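Local coordinates for protein MlnE (Bacillus amyloliquefaciens subsp. plantarum, PDB 5D2E) that serves as an N-terminal, B-type ketoreductase of the macrolactin assembly line, binding NADP and probably reducing keto groups of the growing polyketide, at residues V380-V385 / D420-N425; K384-V389 / C427-F431; F403-L409 / K443-W449. All coordinates share one frame; numbering follows the deposited sequence.

Contact 1. Residues V380-V385 / D420-N425; sequences VIAPKV and DYAFAN. With NAP (NADP nicotinamide-adenine-dinucleotide phosphate), chain B.
Lys384 NZ is gripped by Asn425 and by the nicotinamide ribose of NADP: Lys384 NZ donates to Asn425 OD1 at 3.0 Å. Lys384 NZ also donates to NAP O3D at 2.7 Å, with a weaker bond to O2D. The lysine chain runs extended as far as CE and turns only at its last torsion (chi4 -68°), which swings the ammonium group between amide and ribose. Asn425 is itself fixed from behind. Its ND2 lies over the centre of the Tyr421 ring, 3.3 Å above the plane, and donates to Tyr421 O at 2.9 Å from above the carbonyl plane, while the backbone N of Asn425 reaches that oxygen from the opposite face. Tyr421 OH is hydrogen-bonded to O2D of the same ribose, at a distance so short that its exact length is doubtful. Away from the cofactor, Ala424 CB packs on Lys384 CB at 3.8 Å and on Ile381, whose CG2 also meets the edge of the Phe423 ring. Asp420 OD2 lies against Val380 and forms a salt bridge with Lys372. A tyrosine followed four residues later by asparagine, with the lysine supplied from an earlier segment, is the arrangement of the cofactor site in polyketide ketoreductases.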
loop_
_atom_site.group_PDB
_atom_site.type_symbol
_atom_site.label_atom_id
_atom_site.label_comp_id
_atom_site.label_asym_id
_atom_site.label_seq_id
_atom_site.Cartn_x
_atom_site.Cartn_y
_atom_site.Cartn_z
ATOM N N VAL A 380 2.612 2.128 12.806
ATOM C CA VAL A 380 2.968 1.249 11.685
ATOM C C VAL A 380 3.031 2.007 10.368
ATOM O O VAL A 380 3.893 1.719 9.535
ATOM C CB VAL A 380 1.997 0.084 11.609
ATOM C CG1 VAL A 380 2.073 -0.648 10.292
ATOM C CG2 VAL A 380 2.206 -0.843 12.787
ATOM N N ILE A 381 2.098 2.942 10.140
ATOM C CA ILE A 381 2.058 3.596 8.842
ATOM C C ILE A 381 3.088 4.732 8.701
ATOM O O ILE A 381 3.410 5.108 7.555
ATOM C CB ILE A 381 0.659 4.143 8.445
ATOM C CG1 ILE A 381 0.271 5.382 9.234
ATOM C CG2 ILE A 381 -0.370 3.020 8.528
ATOM C CD1 ILE A 381 -1.031 6.019 8.722
ATOM N N ALA A 382 3.563 5.289 9.822
ATOM C CA ALA A 382 4.390 6.494 9.767
ATOM C C ALA A 382 5.543 6.404 8.773
ATOM O O ALA A 382 5.699 7.310 7.983
ATOM C CB ALA A 382 4.955 6.822 11.171
ATOM N N PRO A 383 6.369 5.332 8.818
ATOM C CA PRO A 383 7.526 5.404 7.926
ATOM C C PRO A 383 7.262 5.203 6.438
ATOM O O PRO A 383 8.041 5.673 5.584
ATOM C CB PRO A 383 8.429 4.282 8.423
ATOM C CG PRO A 383 7.517 3.336 9.164
ATOM C CD PRO A 383 6.439 4.184 9.733
ATOM N N LYS A 384 6.215 4.445 6.141
ATOM C CA LYS A 384 5.888 4.014 4.786
ATOM C C LYS A 384 4.866 4.959 4.105
ATOM O O LYS A 384 4.801 5.043 2.904
ATOM C CB LYS A 384 5.366 2.579 4.833
ATOM C CG LYS A 384 6.468 1.546 5.023
ATOM C CD LYS A 384 5.963 0.203 5.294
ATOM C CE LYS A 384 7.093 -0.810 5.518
ATOM N NZ LYS A 384 7.863 -1.061 4.294
ATOM N N VAL A 385 4.025 5.628 4.881
ATOM C CA VAL A 385 3.109 6.638 4.307
ATOM C C VAL A 385 3.786 7.992 4.340
ATOM O O VAL A 385 4.262 8.453 3.311
ATOM C CB VAL A 385 1.737 6.597 4.939
ATOM C CG1 VAL A 385 0.848 7.731 4.367
ATOM C CG2 VAL A 385 1.132 5.235 4.716
ATOM N N ASP A 420 -3.004 -2.594 8.694
ATOM C CA ASP A 420 -2.388 -1.287 8.613
ATOM C C ASP A 420 -1.043 -1.396 7.915
ATOM O O ASP A 420 -0.686 -0.539 7.095
ATOM C CB ASP A 420 -2.210 -0.594 9.958
ATOM C CG ASP A 420 -1.650 -1.526 11.068
ATOM O OD1 ASP A 420 -1.590 -2.756 10.855
ATOM O OD2 ASP A 420 -1.265 -1.007 12.110
ATOM N N TYR A 421 -0.348 -2.498 8.158
ATOM C CA TYR A 421 0.932 -2.787 7.460
ATOM C C TYR A 421 0.694 -2.967 5.963
ATOM O O TYR A 421 1.444 -2.427 5.131
ATOM C CB TYR A 421 1.586 -4.037 8.071
ATOM C CG TYR A 421 2.941 -4.420 7.535
ATOM C CD1 TYR A 421 4.093 -3.702 7.875
ATOM C CD2 TYR A 421 3.087 -5.557 6.754
ATOM C CE1 TYR A 421 5.346 -4.062 7.386
ATOM C CE2 TYR A 421 4.344 -5.939 6.280
ATOM C CZ TYR A 421 5.445 -5.193 6.600
ATOM O OH TYR A 421 6.644 -5.612 6.114
ATOM N N ALA A 422 -0.333 -3.736 5.605
ATOM C CA ALA A 422 -0.704 -3.979 4.228
ATOM C C ALA A 422 -1.050 -2.642 3.558
ATOM O O ALA A 422 -0.548 -2.355 2.470
ATOM C CB ALA A 422 -1.857 -4.945 4.160
ATOM N N PHE A 423 -1.834 -1.801 4.254
ATOM C CA PHE A 423 -2.181 -0.471 3.762
ATOM C C PHE A 423 -0.925 0.386 3.523
ATOM O O PHE A 423 -0.788 1.027 2.471
ATOM C CB PHE A 423 -3.113 0.227 4.758
ATOM C CG PHE A 423 -3.336 1.677 4.461
ATOM C CD1 PHE A 423 -4.316 2.042 3.551
ATOM C CD2 PHE A 423 -2.544 2.636 4.987
ATOM C CE1 PHE A 423 -4.561 3.350 3.244
ATOM C CE2 PHE A 423 -2.717 3.974 4.624
ATOM C CZ PHE A 423 -3.754 4.321 3.770
ATOM N N ALA A 424 -0.052 0.454 4.533
ATOM C CA ALA A 424 1.125 1.284 4.456
ATOM C C ALA A 424 2.011 0.901 3.217
ATOM O O ALA A 424 2.482 1.762 2.465
ATOM C CB ALA A 424 1.901 1.229 5.728
ATOM N N ASN A 425 2.174 -0.387 2.981
ATOM C CA ASN A 425 2.960 -0.830 1.889
ATOM C C ASN A 425 2.227 -0.505 0.581
ATOM O O ASN A 425 2.839 -0.048 -0.381
ATOM C CB ASN A 425 3.277 -2.300 2.026
ATOM C CG ASN A 425 4.424 -2.524 3.045
ATOM O OD1 ASN A 425 5.556 -2.154 2.784
ATOM N ND2 ASN A 425 4.089 -3.033 4.226
HETATM P PA NAP B . 13.971 -4.422 10.326
HETATM O O1A NAP B . 15.296 -5.203 10.538
HETATM O O2A NAP B . 13.070 -4.004 11.474
HETATM O O5B NAP B . 14.476 -3.059 9.636
HETATM C C5B NAP B . 13.567 -1.975 9.497
HETATM C C4B NAP B . 14.341 -0.790 10.017
HETATM O O4B NAP B . 13.487 0.370 9.907
HETATM C C3B NAP B . 14.741 -0.875 11.516
HETATM O O3B NAP B . 16.161 -0.986 11.651
HETATM C C2B NAP B . 14.271 0.462 12.111
HETATM O O2B NAP B . 15.249 1.018 12.946
HETATM C C1B NAP B . 13.968 1.304 10.849
HETATM N N9A NAP B . 12.917 2.297 11.026
HETATM C C8A NAP B . 11.615 2.095 11.463
HETATM N N7A NAP B . 10.933 3.290 11.556
HETATM C C5A NAP B . 11.771 4.244 11.103
HETATM C C6A NAP B . 11.710 5.678 10.937
HETATM N N6A NAP B . 10.524 6.303 11.233
HETATM N N1A NAP B . 12.871 6.354 10.513
HETATM C C2A NAP B . 13.997 5.672 10.235
HETATM N N3A NAP B . 14.122 4.323 10.372
HETATM C C4A NAP B . 13.087 3.588 10.792
HETATM O O3 NAP B . 13.035 -5.173 9.221
HETATM P PN NAP B . 13.532 -5.901 7.859
HETATM O O1N NAP B . 13.189 -7.379 7.916
HETATM O O2N NAP B . 14.879 -5.306 7.545
HETATM O O5D NAP B . 12.574 -5.326 6.689
HETATM C C5D NAP B . 12.979 -4.050 6.116
HETATM C C4D NAP B . 11.934 -3.506 5.131
HETATM O O4D NAP B . 11.554 -4.473 4.163
HETATM C C3D NAP B . 10.658 -3.138 5.899
HETATM O O3D NAP B . 10.183 -1.891 5.424
HETATM C C2D NAP B . 9.693 -4.277 5.625
HETATM O O2D NAP B . 8.301 -3.863 5.726
HETATM C C1D NAP B . 10.134 -4.799 4.227
HETATM N N1N NAP B . 9.810 -6.243 4.099
HETATM C C2N NAP B . 10.548 -7.206 4.763
HETATM C C3N NAP B . 10.284 -8.586 4.689
HETATM C C7N NAP B . 11.146 -9.644 5.435
HETATM O O7N NAP B . 10.841 -10.839 5.398
HETATM N N7N NAP B . 12.254 -9.331 6.121
HETATM C C4N NAP B . 9.182 -8.982 3.919
HETATM C C5N NAP B . 8.408 -8.004 3.282
HETATM C C6N NAP B . 8.747 -6.640 3.362
HETATM P P2B NAP B . 14.932 2.080 14.160
HETATM O O1X NAP B . 13.964 1.435 15.142
HETATM O O2X NAP B . 16.332 2.420 14.762
HETATM O O3X NAP B . 14.294 3.268 13.494
#

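Contact 2. Residues K384-V389 / C427-F431; sequences KVFGTV and CMDGF. With NAP (NADP nicotinamide-adenine-dinucleotide phosphate), chain B.
The first turn of helix 386-394 packs against helix 419-437 of the ketoreductase domain, with Thr388 and Met428 at the centre of the seam. Thr388 OG1 sits beside its own backbone N (chi1 -55°), from where it donates to Lys384 O at 2.7 Å, coming from above the carbonyl plane rather than on a lone pair. The same hydroxyl oxygen touches Met428 SD at 3.3 Å, the two side chains crossing at about a right angle. Met428 also crosses the Lys384 side chain obliquely: its CG abuts Lys384 O, and the bend at chi3 (-58°) brings CE within 3.6 Å of Lys384 NZ, so that a thioether flanks the cofactor-binding lysine. In this Rossmann-like domain helix 419-437 is shared between neighbours, since Asp429, one residue on from Met428, turns instead to two adjacent strands. Farther from NADP the side-chain contacts are mainly apolar. Thr388 CG2 slides past the Phe431 ring, 3.8 Å from CD2, while Val389 crosses Phe431 at about a right angle, its CG2 3.7 Å from Phe431 CE1. Val385 CG2 rests on Cys427 CB at 3.9 Å, and Met144 of helix 141-164 also touches Val389.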
loop_
_atom_site.group_PDB
_atom_site.type_symbol
_atom_site.label_atom_id
_atom_site.label_comp_id
_atom_site.label_asym_id
_atom_site.label_seq_id
_atom_site.Cartn_x
_atom_site.Cartn_y
_atom_site.Cartn_z
ATOM N N LYS A 384 6.215 4.445 6.141
ATOM C CA LYS A 384 5.888 4.014 4.786
ATOM C C LYS A 384 4.866 4.959 4.105
ATOM O O LYS A 384 4.801 5.043 2.904
ATOM C CB LYS A 384 5.366 2.579 4.833
ATOM C CG LYS A 384 6.468 1.546 5.023
ATOM C CD LYS A 384 5.963 0.203 5.294
ATOM C CE LYS A 384 7.093 -0.810 5.518
ATOM N NZ LYS A 384 7.863 -1.061 4.294
ATOM N N VAL A 385 4.025 5.628 4.881
ATOM C CA VAL A 385 3.109 6.638 4.307
ATOM C C VAL A 385 3.786 7.992 4.340
ATOM O O VAL A 385 4.262 8.453 3.311
ATOM C CB VAL A 385 1.737 6.597 4.939
ATOM C CG1 VAL A 385 0.848 7.731 4.367
ATOM C CG2 VAL A 385 1.132 5.235 4.716
ATOM N N PHE A 386 3.950 8.573 5.520
ATOM C CA PHE A 386 4.563 9.903 5.632
ATOM C C PHE A 386 6.028 9.906 5.269
ATOM O O PHE A 386 6.509 10.792 4.537
ATOM C CB PHE A 386 4.381 10.440 7.044
ATOM C CG PHE A 386 2.972 10.757 7.368
ATOM C CD1 PHE A 386 2.434 11.969 6.965
ATOM C CD2 PHE A 386 2.177 9.866 8.044
ATOM C CE1 PHE A 386 1.151 12.291 7.269
ATOM C CE2 PHE A 386 0.869 10.197 8.373
ATOM C CZ PHE A 386 0.356 11.410 7.950
ATOM N N GLY A 387 6.756 8.899 5.735
ATOM C CA GLY A 387 8.203 8.841 5.488
ATOM C C GLY A 387 8.557 8.831 4.018
ATOM O O GLY A 387 9.412 9.575 3.570
ATOM N N THR A 388 7.872 7.977 3.280
ATOM C CA THR A 388 8.061 7.898 1.844
ATOM C C THR A 388 7.867 9.264 1.192
ATOM O O THR A 388 8.665 9.676 0.338
ATOM C CB THR A 388 7.078 6.894 1.265
ATOM O OG1 THR A 388 7.224 5.638 1.918
ATOM C CG2 THR A 388 7.309 6.694 -0.212
ATOM N N VAL A 389 6.793 9.951 1.597
ATOM C CA VAL A 389 6.446 11.243 0.979
ATOM C C VAL A 389 7.493 12.268 1.325
ATOM O O VAL A 389 7.899 13.060 0.469
ATOM C CB VAL A 389 4.999 11.690 1.339
ATOM C CG1 VAL A 389 4.665 13.080 0.805
ATOM C CG2 VAL A 389 3.979 10.660 0.753
ATOM N N CYS A 427 0.317 1.900 0.011
ATOM C CA CYS A 427 0.491 3.311 -0.213
ATOM C C CYS A 427 1.798 3.644 -0.995
ATOM O O CYS A 427 1.744 4.403 -1.960
ATOM C CB CYS A 427 0.356 4.037 1.074
ATOM S SG CYS A 427 0.416 5.789 0.828
ATOM N N MET A 428 2.915 3.023 -0.654
ATOM C CA MET A 428 4.116 3.135 -1.463
ATOM C C MET A 428 3.921 2.669 -2.876
ATOM O O MET A 428 4.431 3.280 -3.799
ATOM C CB MET A 428 5.298 2.364 -0.831
ATOM C CG MET A 428 5.598 2.837 0.550
ATOM S SD MET A 428 7.161 2.366 1.286
ATOM C CE MET A 428 7.086 0.577 1.224
ATOM N N ASP A 429 3.243 1.537 -3.049
ATOM C CA ASP A 429 2.997 0.998 -4.340
ATOM C C ASP A 429 2.277 2.040 -5.269
ATOM O O ASP A 429 2.682 2.227 -6.438
ATOM C CB ASP A 429 2.155 -0.264 -4.306
ATOM C CG ASP A 429 2.759 -1.399 -3.461
ATOM O OD1 ASP A 429 3.964 -1.396 -3.175
ATOM O OD2 ASP A 429 1.980 -2.325 -3.153
ATOM N N GLY A 430 1.252 2.702 -4.738
ATOM C CA GLY A 430 0.549 3.764 -5.454
ATOM C C GLY A 430 1.348 5.070 -5.586
ATOM O O GLY A 430 1.224 5.785 -6.606
ATOM N N PHE A 431 2.262 5.317 -4.651
ATOM C CA PHE A 431 3.036 6.528 -4.676
ATOM C C PHE A 431 3.971 6.592 -5.877
ATOM O O PHE A 431 4.404 7.677 -6.291
ATOM C CB PHE A 431 3.801 6.729 -3.364
ATOM C CG PHE A 431 4.452 8.090 -3.242
ATOM C CD1 PHE A 431 3.678 9.235 -3.036
ATOM C CD2 PHE A 431 5.831 8.244 -3.381
ATOM C CE1 PHE A 431 4.275 10.503 -2.943
ATOM C CE2 PHE A 431 6.426 9.489 -3.223
ATOM C CZ PHE A 431 5.670 10.626 -3.027
HETATM P PA NAP B . 13.971 -4.422 10.326
HETATM O O1A NAP B . 15.296 -5.203 10.538
HETATM O O2A NAP B . 13.070 -4.004 11.474
HETATM O O5B NAP B . 14.476 -3.059 9.636
HETATM C C5B NAP B . 13.567 -1.975 9.497
HETATM C C4B NAP B . 14.341 -0.790 10.017
HETATM O O4B NAP B . 13.487 0.370 9.907
HETATM C C3B NAP B . 14.741 -0.875 11.516
HETATM O O3B NAP B . 16.161 -0.986 11.651
HETATM C C2B NAP B . 14.271 0.462 12.111
HETATM O O2B NAP B . 15.249 1.018 12.946
HETATM C C1B NAP B . 13.968 1.304 10.849
HETATM N N9A NAP B . 12.917 2.297 11.026
HETATM C C8A NAP B . 11.615 2.095 11.463
HETATM N N7A NAP B . 10.933 3.290 11.556
HETATM C C5A NAP B . 11.771 4.244 11.103
HETATM C C6A NAP B . 11.710 5.678 10.937
HETATM N N6A NAP B . 10.524 6.303 11.233
HETATM N N1A NAP B . 12.871 6.354 10.513
HETATM C C2A NAP B . 13.997 5.672 10.235
HETATM N N3A NAP B . 14.122 4.323 10.372
HETATM C C4A NAP B . 13.087 3.588 10.792
HETATM O O3 NAP B . 13.035 -5.173 9.221
HETATM P PN NAP B . 13.532 -5.901 7.859
HETATM O O1N NAP B . 13.189 -7.379 7.916
HETATM O O2N NAP B . 14.879 -5.306 7.545
HETATM O O5D NAP B . 12.574 -5.326 6.689
HETATM C C5D NAP B . 12.979 -4.050 6.116
HETATM C C4D NAP B . 11.934 -3.506 5.131
HETATM O O4D NAP B . 11.554 -4.473 4.163
HETATM C C3D NAP B . 10.658 -3.138 5.899
HETATM O O3D NAP B . 10.183 -1.891 5.424
HETATM C C2D NAP B . 9.693 -4.277 5.625
HETATM O O2D NAP B . 8.301 -3.863 5.726
HETATM C C1D NAP B . 10.134 -4.799 4.227
HETATM N N1N NAP B . 9.810 -6.243 4.099
HETATM C C2N NAP B . 10.548 -7.206 4.763
HETATM C C3N NAP B . 10.284 -8.586 4.689
HETATM C C7N NAP B . 11.146 -9.644 5.435
HETATM O O7N NAP B . 10.841 -10.839 5.398
HETATM N N7N NAP B . 12.254 -9.331 6.121
HETATM C C4N NAP B . 9.182 -8.982 3.919
HETATM C C5N NAP B . 8.408 -8.004 3.282
HETATM C C6N NAP B . 8.747 -6.640 3.362
HETATM P P2B NAP B . 14.932 2.080 14.160
HETATM O O1X NAP B . 13.964 1.435 15.142
HETATM O O2X NAP B . 16.332 2.420 14.762
HETATM O O3X NAP B . 14.294 3.268 13.494
#

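Contact 3. Residues F403-L409 / K443-W449; sequences FVMFSSL and KTLSINW. With NAP (NADP nicotinamide-adenine-dinucleotide phosphate), chain B.
Phe406 and Trp449 meet in a T-shaped stack, the indole directing its NE1 edge onto the phenyl face with the planes at 89°. NE1 stands off-centre, 3.4 Å from Phe406 CG. The tryptophan CG lies beside its own backbone N (chi1 -67°), which lays the indole back along the strand so that Ile447 CG2 sits over the centre of one face while the edge reaches Phe406. On this same side of the sheet Val404 CG1 packs on Ile447 CD1 at 4.0 Å. Met405, on the other side, bends at chi3 (-79°) and returns its CE toward Leu445 O. There Ser407 CB presses on Ser446 OG at 3.2 Å; both hydroxyls bond to Asp429, which also receives Asn448 ND2. That amide nitrogen donates as well to Ser408 O at 3.0 Å, from above the carbonyl plane, and Gln494 engages Asn448 OD1. Regular parallel pairing runs from Phe403 N with Lys443 O to Ile447 N with Met405 O; beyond it the Ser407 N bond is weak, and Asn448 centres an inverse gamma turn. The strand ends face the cofactor, Ser407 O 3.2 Å from C6N and Trp449 O 3.3 Å from C5N of the nicotinamide. Two adjacent parallel strands joined through helix 419-437, with the nicotinamide at their C-terminal ends, form a beta-alpha-beta crossover of the Rossmann fold.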
loop_
_atom_site.group_PDB
_atom_site.type_symbol
_atom_site.label_atom_id
_atom_site.label_comp_id
_atom_site.label_asym_id
_atom_site.label_seq_id
_atom_site.Cartn_x
_atom_site.Cartn_y
_atom_site.Cartn_z
ATOM N N PHE A 403 14.889 5.516 -6.821
ATOM C CA PHE A 403 14.100 5.717 -5.576
ATOM C C PHE A 403 13.322 4.424 -5.476
ATOM O O PHE A 403 12.393 4.199 -6.267
ATOM C CB PHE A 403 13.179 6.949 -5.732
ATOM C CG PHE A 403 12.412 7.342 -4.477
ATOM C CD1 PHE A 403 11.285 6.656 -4.102
ATOM C CD2 PHE A 403 12.780 8.440 -3.722
ATOM C CE1 PHE A 403 10.565 7.037 -2.981
ATOM C CE2 PHE A 403 12.050 8.847 -2.612
ATOM C CZ PHE A 403 10.930 8.156 -2.247
ATOM N N VAL A 404 13.739 3.545 -4.564
ATOM C CA VAL A 404 13.206 2.200 -4.471
ATOM C C VAL A 404 12.575 1.991 -3.109
ATOM O O VAL A 404 13.204 2.237 -2.099
ATOM C CB VAL A 404 14.249 1.088 -4.720
ATOM C CG1 VAL A 404 13.600 -0.291 -4.629
ATOM C CG2 VAL A 404 14.936 1.264 -6.094
ATOM N N MET A 405 11.302 1.631 -3.117
ATOM C CA MET A 405 10.543 1.362 -1.921
ATOM C C MET A 405 10.466 -0.165 -1.658
ATOM O O MET A 405 10.071 -0.974 -2.514
ATOM C CB MET A 405 9.176 1.996 -2.076
ATOM C CG MET A 405 9.260 3.530 -2.098
ATOM S SD MET A 405 7.742 4.244 -2.768
ATOM C CE MET A 405 8.150 3.950 -4.469
ATOM N N PHE A 406 10.820 -0.559 -0.427
ATOM C CA PHE A 406 10.725 -1.994 0.016
ATOM C C PHE A 406 9.342 -2.228 0.580
ATOM O O PHE A 406 9.051 -1.959 1.768
ATOM C CB PHE A 406 11.833 -2.309 1.041
ATOM C CG PHE A 406 13.224 -2.525 0.424
ATOM C CD1 PHE A 406 13.500 -2.279 -0.933
ATOM C CD2 PHE A 406 14.260 -2.989 1.187
ATOM C CE1 PHE A 406 14.732 -2.520 -1.505
ATOM C CE2 PHE A 406 15.519 -3.224 0.609
ATOM C CZ PHE A 406 15.754 -3.005 -0.726
ATOM N N SER A 407 8.456 -2.656 -0.313
ATOM C CA SER A 407 7.089 -2.892 0.030
ATOM C C SER A 407 6.946 -4.381 0.412
ATOM O O SER A 407 7.939 -5.076 0.646
ATOM C CB SER A 407 6.212 -2.458 -1.157
ATOM O OG SER A 407 4.842 -2.496 -0.797
ATOM N N SER A 408 5.720 -4.867 0.499
ATOM C CA SER A 408 5.443 -6.166 0.993
ATOM C C SER A 408 4.367 -6.775 0.162
ATOM O O SER A 408 3.421 -6.113 -0.282
ATOM C CB SER A 408 4.998 -6.065 2.479
ATOM O OG SER A 408 4.450 -7.291 2.922
ATOM N N LEU A 409 4.498 -8.070 -0.053
ATOM C CA LEU A 409 3.491 -8.875 -0.620
ATOM C C LEU A 409 2.174 -8.863 0.165
ATOM O O LEU A 409 1.114 -9.087 -0.441
ATOM C CB LEU A 409 4.007 -10.295 -0.823
ATOM C CG LEU A 409 3.242 -11.267 -1.704
ATOM C CD1 LEU A 409 3.162 -10.754 -3.138
ATOM C CD2 LEU A 409 3.948 -12.620 -1.634
ATOM N N LYS A 443 14.863 5.990 -11.875
ATOM C CA LYS A 443 13.984 4.855 -11.777
ATOM C C LYS A 443 13.202 4.951 -10.461
ATOM O O LYS A 443 13.786 5.306 -9.408
ATOM C CB LYS A 443 14.767 3.549 -11.866
ATOM C CG LYS A 443 13.851 2.334 -11.718
ATOM C CD LYS A 443 14.179 1.138 -12.582
ATOM C CE LYS A 443 13.002 0.186 -12.688
ATOM N NZ LYS A 443 11.878 0.495 -13.600
ATOM N N THR A 444 11.893 4.782 -10.564
ATOM C CA THR A 444 10.997 4.683 -9.418
ATOM C C THR A 444 10.500 3.244 -9.376
ATOM O O THR A 444 10.052 2.713 -10.376
ATOM C CB THR A 444 9.806 5.645 -9.581
ATOM O OG1 THR A 444 10.296 6.953 -9.385
ATOM C CG2 THR A 444 8.745 5.393 -8.530
ATOM N N LEU A 445 10.613 2.577 -8.204
ATOM C CA LEU A 445 10.176 1.202 -8.127
ATOM C C LEU A 445 9.736 0.884 -6.702
ATOM O O LEU A 445 10.384 1.304 -5.741
ATOM C CB LEU A 445 11.328 0.297 -8.482
ATOM C CG LEU A 445 11.125 -1.187 -8.287
ATOM C CD1 LEU A 445 10.059 -1.756 -9.192
ATOM C CD2 LEU A 445 12.410 -1.959 -8.514
ATOM N N SER A 446 8.603 0.198 -6.589
ATOM C CA SER A 446 8.180 -0.385 -5.362
ATOM C C SER A 446 8.239 -1.880 -5.574
ATOM O O SER A 446 7.648 -2.379 -6.525
ATOM C CB SER A 446 6.716 -0.001 -5.012
ATOM O OG SER A 446 6.342 -0.498 -3.691
ATOM N N ILE A 447 8.921 -2.591 -4.645
ATOM C CA ILE A 447 9.013 -4.042 -4.702
ATOM C C ILE A 447 8.189 -4.700 -3.594
ATOM O O ILE A 447 8.445 -4.441 -2.418
ATOM C CB ILE A 447 10.469 -4.529 -4.555
ATOM C CG1 ILE A 447 11.346 -3.904 -5.614
ATOM C CG2 ILE A 447 10.500 -6.054 -4.601
ATOM C CD1 ILE A 447 12.862 -4.094 -5.409
ATOM N N ASN A 448 7.206 -5.516 -3.960
ATOM C CA ASN A 448 6.422 -6.204 -2.962
ATOM C C ASN A 448 7.192 -7.528 -2.584
ATOM O O ASN A 448 7.021 -8.604 -3.230
ATOM C CB ASN A 448 5.097 -6.570 -3.484
ATOM C CG ASN A 448 4.257 -5.353 -3.908
ATOM O OD1 ASN A 448 4.129 -5.098 -5.089
ATOM N ND2 ASN A 448 3.640 -4.680 -2.951
ATOM N N TRP A 449 8.034 -7.386 -1.587
ATOM C CA TRP A 449 8.798 -8.532 -1.070
ATOM C C TRP A 449 7.956 -9.535 -0.259
ATOM O O TRP A 449 7.108 -9.140 0.520
ATOM C CB TRP A 449 9.849 -8.032 -0.123
ATOM C CG TRP A 449 10.934 -7.223 -0.697
ATOM C CD1 TRP A 449 11.258 -5.932 -0.330
ATOM C CD2 TRP A 449 11.888 -7.597 -1.692
ATOM N NE1 TRP A 449 12.319 -5.516 -1.030
ATOM C CE2 TRP A 449 12.744 -6.508 -1.870
ATOM C CE3 TRP A 449 12.125 -8.762 -2.437
ATOM C CZ2 TRP A 449 13.858 -6.542 -2.753
ATOM C CZ3 TRP A 449 13.274 -8.817 -3.289
ATOM C CH2 TRP A 449 14.078 -7.682 -3.488
HETATM P PA NAP B . 13.971 -4.422 10.326
HETATM O O1A NAP B . 15.296 -5.203 10.538
HETATM O O2A NAP B . 13.070 -4.004 11.474
HETATM O O5B NAP B . 14.476 -3.059 9.636
HETATM C C5B NAP B . 13.567 -1.975 9.497
HETATM C C4B NAP B . 14.341 -0.790 10.017
HETATM O O4B NAP B . 13.487 0.370 9.907
HETATM C C3B NAP B . 14.741 -0.875 11.516
HETATM O O3B NAP B . 16.161 -0.986 11.651
HETATM C C2B NAP B . 14.271 0.462 12.111
HETATM O O2B NAP B . 15.249 1.018 12.946
HETATM C C1B NAP B . 13.968 1.304 10.849
HETATM N N9A NAP B . 12.917 2.297 11.026
HETATM C C8A NAP B . 11.615 2.095 11.463
HETATM N N7A NAP B . 10.933 3.290 11.556
HETATM C C5A NAP B . 11.771 4.244 11.103
HETATM C C6A NAP B . 11.710 5.678 10.937
HETATM N N6A NAP B . 10.524 6.303 11.233
HETATM N N1A NAP B . 12.871 6.354 10.513
HETATM C C2A NAP B . 13.997 5.672 10.235
HETATM N N3A NAP B . 14.122 4.323 10.372
HETATM C C4A NAP B . 13.087 3.588 10.792
HETATM O O3 NAP B . 13.035 -5.173 9.221
HETATM P PN NAP B . 13.532 -5.901 7.859
HETATM O O1N NAP B . 13.189 -7.379 7.916
HETATM O O2N NAP B . 14.879 -5.306 7.545
HETATM O O5D NAP B . 12.574 -5.326 6.689
HETATM C C5D NAP B . 12.979 -4.050 6.116
HETATM C C4D NAP B . 11.934 -3.506 5.131
HETATM O O4D NAP B . 11.554 -4.473 4.163
HETATM C C3D NAP B . 10.658 -3.138 5.899
HETATM O O3D NAP B . 10.183 -1.891 5.424
HETATM C C2D NAP B . 9.693 -4.277 5.625
HETATM O O2D NAP B . 8.301 -3.863 5.726
HETATM C C1D NAP B . 10.134 -4.799 4.227
HETATM N N1N NAP B . 9.810 -6.243 4.099
HETATM C C2N NAP B . 10.548 -7.206 4.763
HETATM C C3N NAP B . 10.284 -8.586 4.689
HETATM C C7N NAP B . 11.146 -9.644 5.435
HETATM O O7N NAP B . 10.841 -10.839 5.398
HETATM N N7N NAP B . 12.254 -9.331 6.121
HETATM C C4N NAP B . 9.182 -8.982 3.919
HETATM C C5N NAP B . 8.408 -8.004 3.282
HETATM C C6N NAP B . 8.747 -6.640 3.362
HETATM P P2B NAP B . 14.932 2.080 14.160
HETATM O O1X NAP B . 13.964 1.435 15.142
HETATM O O2X NAP B . 16.332 2.420 14.762
HETATM O O3X NAP B . 14.294 3.268 13.494
#

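All three contacts are buried within the ketoreductase domain, and all touch NADP, yet their chemistry differs. Contacts 1 and 2 share Lys384 and Val385 and set successive turns of helix 419-437 against the end of helix 374-381, the connecting loop and the start of helix 386-394: the first is polar at its cofactor end, the second mainly apolar with sulfur contacts. Contact 3 is a backbone-bonded sheet pairing beneath that helix. Asp429 ties contact 2 to contact 3, and Asn425 O of contact 1 bonds to Ser407 OG. Polar bonds cluster at the ribose and around Asp429, with apolar and sulfur contacts between them.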